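Local coordinates for carbohydrate binding protein, putative, cbp2D (PDB 7B21), which probably carries electrons through a covalently bound heme c, as the c-type cytochrome domain of a larger protein that probably also binds polysaccharide, at residues 51-54 and 55-58; 72-76 and 77-81. All coordinates share one frame; numbering follows the deposited sequence. Where two conformers were deposited one is given.

Contact 1. Residues 51-54 and 55-58; sequences RDTQ and DRAL. With EDO (1,2-ethanediol), chain E.
Asp-52 and Arg-56 form a salt bridge within the loop that precedes helix 58-65. The arginine grips the carboxylate side-on, with one nitrogen to each oxygen. Its NE reaches Asp-52 OD2 at 2.8 Å in a nearly straight bond (173°). Its NH2 reaches Asp-52 OD1 at 2.9 Å and meets the syn lone pair. The two flat groups are nearly coplanar. A bend at chi2 (-72°) turns the Arg-56 chain back along the loop toward Asp-52. The same OD1 also accepts a bond from the backbone N of Thr-53 at 2.7 Å, on its anti side.

The tight part is round the buried Asp-52. Trp-65 NE1 gives a further bond to its OD2, and Met-64 touches both Asp-52 and Arg-56.

The outer side is more exposed. Here Gln-54 covers one face of the guanidinium. Its CG sits over the centre of the group, 3.4 Å from Arg-56 CZ. Its amide lies flat over the same group, with the planes only 4° apart. The amide is held in turn by a bond from Gln-54 NE2 to Asp-55 O at 3.2 Å. Asp-55 is looser. Its exposed carboxylate holds an ethanediol, probably from the crystallisation liquor, with OD1 to O2 and OD2 to O1, each 2.8 Å. Arg-48 binds the same molecule.

With several donors around it, the buried carboxylate of Asp-52 is probably ionised, and Arg-56 would balance its charge. The ion pair and the stacked amide together fix the rotation of the guanidinium.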
loop_
_atom_site.group_PDB
_atom_site.type_symbol
_atom_site.label_atom_id
_atom_site.label_comp_id
_atom_site.label_asym_id
_atom_site.label_seq_id
_atom_site.Cartn_x
_atom_site.Cartn_y
_atom_site.Cartn_z
ATOM N N ARG A 51 -10.288 12.035 1.923
ATOM C CA ARG A 51 -11.745 11.992 1.699
ATOM C C ARG A 51 -12.449 11.093 2.704
ATOM O O ARG A 51 -13.674 10.947 2.616
ATOM C CB ARG A 51 -12.054 11.509 0.286
ATOM C CG ARG A 51 -11.562 12.411 -0.842
ATOM C CD ARG A 51 -11.891 11.767 -2.224
ATOM N NE ARG A 51 -13.267 11.232 -2.379
ATOM C CZ ARG A 51 -13.693 10.250 -3.198
ATOM N NH1 ARG A 51 -12.904 9.668 -4.091
ATOM N NH2 ARG A 51 -14.974 9.917 -3.182
ATOM N N ASP A 52 -11.724 10.473 3.617
ATOM C CA ASP A 52 -12.339 9.578 4.604
ATOM C C ASP A 52 -12.779 10.379 5.827
ATOM O O ASP A 52 -12.341 11.478 6.048
ATOM C CB ASP A 52 -11.398 8.442 4.960
ATOM C CG ASP A 52 -12.061 7.143 5.394
ATOM O OD1 ASP A 52 -13.235 7.141 5.774
ATOM O OD2 ASP A 52 -11.355 6.108 5.326
ATOM N N THR A 53 -13.615 9.728 6.592
ATOM C CA THR A 53 -14.256 10.229 7.798
ATOM C C THR A 53 -13.628 9.626 9.036
ATOM O O THR A 53 -14.024 10.055 10.138
ATOM C CB THR A 53 -15.755 9.913 7.813
ATOM O OG1 THR A 53 -15.894 8.495 7.679
ATOM C CG2 THR A 53 -16.473 10.605 6.677
ATOM N N GLN A 54 -12.731 8.660 8.898
ATOM C CA GLN A 54 -12.096 8.107 10.101
ATOM C C GLN A 54 -10.788 7.434 9.702
ATOM O O GLN A 54 -10.497 7.197 8.530
ATOM C CB GLN A 54 -12.996 7.183 10.886
ATOM C CG GLN A 54 -13.132 5.920 10.111
ATOM C CD GLN A 54 -13.826 4.838 10.893
ATOM O OE1 GLN A 54 -15.049 4.816 10.997
ATOM N NE2 GLN A 54 -13.041 3.921 11.442
ATOM N N ASP A 55 -10.027 7.154 10.724
ATOM C CA ASP A 55 -8.744 6.463 10.617
ATOM C C ASP A 55 -9.024 4.995 10.283
ATOM O O ASP A 55 -9.987 4.410 10.759
ATOM C CB ASP A 55 -8.025 6.540 11.942
ATOM C CG ASP A 55 -7.578 7.925 12.341
ATOM O OD1 ASP A 55 -7.487 8.805 11.451
ATOM O OD2 ASP A 55 -7.256 8.087 13.515
ATOM N N ARG A 56 -8.125 4.400 9.497
ATOM C CA ARG A 56 -8.283 2.998 9.094
ATOM C C ARG A 56 -6.969 2.259 9.333
ATOM O O ARG A 56 -5.866 2.796 9.170
ATOM C CB ARG A 56 -8.597 2.910 7.594
ATOM C CG ARG A 56 -9.793 3.728 7.123
ATOM C CD ARG A 56 -11.084 3.171 7.563
ATOM N NE ARG A 56 -12.154 4.049 7.117
ATOM C CZ ARG A 56 -13.406 3.874 7.443
ATOM N NH1 ARG A 56 -13.759 2.810 8.158
ATOM N NH2 ARG A 56 -14.307 4.747 7.022
ATOM N N ALA A 57 -7.104 0.984 9.598
ATOM C CA ALA A 57 -5.970 0.069 9.495
ATOM C C ALA A 57 -5.436 0.162 8.069
ATOM O O ALA A 57 -6.189 0.340 7.102
ATOM C CB ALA A 57 -6.382 -1.350 9.795
ATOM N N LEU A 58 -4.122 -0.024 7.915
ATOM C CA LEU A 58 -3.506 0.102 6.589
ATOM C C LEU A 58 -4.217 -0.796 5.557
ATOM O O LEU A 58 -4.515 -0.350 4.453
ATOM C CB LEU A 58 -2.007 -0.163 6.718
ATOM C CG LEU A 58 -1.217 -0.195 5.412
ATOM C CD1 LEU A 58 -1.435 1.049 4.573
ATOM C CD2 LEU A 58 0.257 -0.329 5.725
HETATM C C1 EDO E . -6.986 11.287 14.072
HETATM O O1 EDO E . -7.510 10.399 15.022
HETATM C C2 EDO E . -8.042 11.894 13.221
HETATM O O2 EDO E . -8.881 10.993 12.525
#

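Contact 2. Residues 72-76 and 77-81; sequences GSCTG and QCAAD. With NA (sodium ion), chain C.
Cys-74 SG lies against the first turn of helix 76-86 and is joined to Cys-78 SG by a disulfide of 2.0 Å. Both sulfurs stand anti to their own backbone N (chi1 -177° and 174°), which lets the two side chains meet across a four-residue step. Cys-74 SG also borders Ala-79, 4.4 Å from its CB.

The backbone enters the helix at the next residues. Gly-76 O accepts a bond from Ala-80 N at 3.0 Å. Thr-75 O receives a weak bond from Ala-79 N at 3.3 Å. Gly-76 makes the turn with a positive phi (52°), a value that glycine adopts easily.

Along the helix, Gln-77 NE2 bonds to Asp-81 OD1 at 2.9 Å. The chain of Gln-77 is bent at chi2, and its amide nitrogen comes in from above the carboxylate plane. Asp-81 has further partners, with a salt bridge from OD2 to Arg-9 of helix 7-16 and a bond from Asp-6 N to OD1. The buried carboxylate is therefore well supplied with donors.

On the loop side, Cys-74 O binds a sodium ion at 2.3 Å. The carbonyl oxygens of Ile-62, Ser-63, Met-66 and Glu-71 complete the site. Met-66 is also an axial ligand of the heme iron, and the side chain of Cys-74 comes within about 4 Å of the heme. A disulfide thus ties the loop to the start of the last helix of a cytochrome c domain, next to a sodium site of main-chain carbonyls and the heme pocket.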
loop_
_atom_site.group_PDB
_atom_site.type_symbol
_atom_site.label_atom_id
_atom_site.label_comp_id
_atom_site.label_asym_id
_atom_site.label_seq_id
_atom_site.Cartn_x
_atom_site.Cartn_y
_atom_site.Cartn_z
ATOM N N GLY A 72 -11.485 -1.009 -6.339
ATOM C CA GLY A 72 -11.992 -2.356 -6.147
ATOM C C GLY A 72 -11.045 -3.438 -6.570
ATOM O O GLY A 72 -11.320 -4.600 -6.248
ATOM N N SER A 73 -9.931 -3.096 -7.211
ATOM C CA SER A 73 -9.018 -4.126 -7.749
ATOM C C SER A 73 -8.167 -4.755 -6.640
ATOM O O SER A 73 -7.710 -5.842 -6.866
ATOM C CB SER A 73 -8.228 -3.634 -8.931
ATOM O OG SER A 73 -7.361 -2.571 -8.575
ATOM N N CYS A 74 -8.005 -4.121 -5.480
ATOM C CA CYS A 74 -7.200 -4.683 -4.372
ATOM C C CYS A 74 -7.992 -4.541 -3.096
ATOM O O CYS A 74 -8.134 -3.410 -2.597
ATOM C CB CYS A 74 -5.844 -4.025 -4.260
ATOM S SG CYS A 74 -4.782 -4.739 -2.972
ATOM N N THR A 75 -8.511 -5.665 -2.605
ATOM C CA THR A 75 -9.284 -5.739 -1.361
ATOM C C THR A 75 -8.838 -7.025 -0.664
ATOM O O THR A 75 -8.008 -7.763 -1.191
ATOM C CB THR A 75 -10.787 -5.723 -1.627
ATOM O OG1 THR A 75 -11.127 -6.911 -2.344
ATOM C CG2 THR A 75 -11.254 -4.513 -2.403
ATOM N N GLY A 76 -9.436 -7.344 0.469
ATOM C CA GLY A 76 -9.262 -8.681 1.054
ATOM C C GLY A 76 -7.806 -9.068 1.188
ATOM O O GLY A 76 -7.002 -8.348 1.764
ATOM N N GLN A 77 -7.474 -10.259 0.680
ATOM C CA GLN A 77 -6.110 -10.775 0.845
ATOM C C GLN A 77 -5.072 -9.889 0.146
ATOM O O GLN A 77 -3.956 -9.771 0.656
ATOM C CB GLN A 77 -6.032 -12.225 0.359
ATOM C CG GLN A 77 -4.771 -12.942 0.786
ATOM C CD GLN A 77 -4.661 -13.204 2.263
ATOM O OE1 GLN A 77 -5.524 -13.851 2.864
ATOM N NE2 GLN A 77 -3.583 -12.744 2.884
ATOM N N CYS A 78 -5.409 -9.326 -1.003
ATOM C CA CYS A 78 -4.478 -8.398 -1.686
ATOM C C CYS A 78 -4.084 -7.298 -0.725
ATOM O O CYS A 78 -2.897 -6.963 -0.573
ATOM C CB CYS A 78 -5.159 -7.821 -2.923
ATOM S SG CYS A 78 -4.177 -6.536 -3.745
ATOM N N ALA A 79 -5.069 -6.690 -0.073
ATOM C CA ALA A 79 -4.827 -5.564 0.824
ATOM C C ALA A 79 -4.023 -6.014 2.049
ATOM O O ALA A 79 -3.121 -5.291 2.491
ATOM C CB ALA A 79 -6.141 -4.918 1.200
ATOM N N ALA A 80 -4.351 -7.178 2.590
ATOM C CA ALA A 80 -3.592 -7.717 3.716
ATOM C C ALA A 80 -2.126 -7.960 3.343
ATOM O O ALA A 80 -1.225 -7.668 4.108
ATOM C CB ALA A 80 -4.249 -8.978 4.217
ATOM N N ASP A 81 -1.913 -8.555 2.175
ATOM C CA ASP A 81 -0.553 -8.867 1.727
ATOM C C ASP A 81 0.238 -7.588 1.515
ATOM O O ASP A 81 1.416 -7.492 1.909
ATOM C CB ASP A 81 -0.600 -9.710 0.461
ATOM C CG ASP A 81 -1.075 -11.137 0.631
ATOM O OD1 ASP A 81 -1.181 -11.612 1.790
ATOM O OD2 ASP A 81 -1.278 -11.779 -0.393
HETATM NA NA NA C . -8.661 -1.180 -2.864
#

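Contact 1 lies at the surface, with its centre about 14 Å from that of the chain. Contact 2 is partly buried, at about 10 Å. Their centres are about 16 Å apart and they do not touch. Both border helix 58-65: residues 51-58 lead into it, and residues 72-81 pack on it through Thr-75, Ala-79 and Ala-80. Leu-58 also reaches helix 76-86 through Glu-83 and Ile-86. The chemistry differs with place. Contact 1 relies on charge and a stacked amide, while contact 2 uses a covalent bridge, helix backbone bonds and a metal. Cys-74 of contact 2 lies beside the heme. In contact 1 Leu-58 touches it, apart from the salt-bridged group.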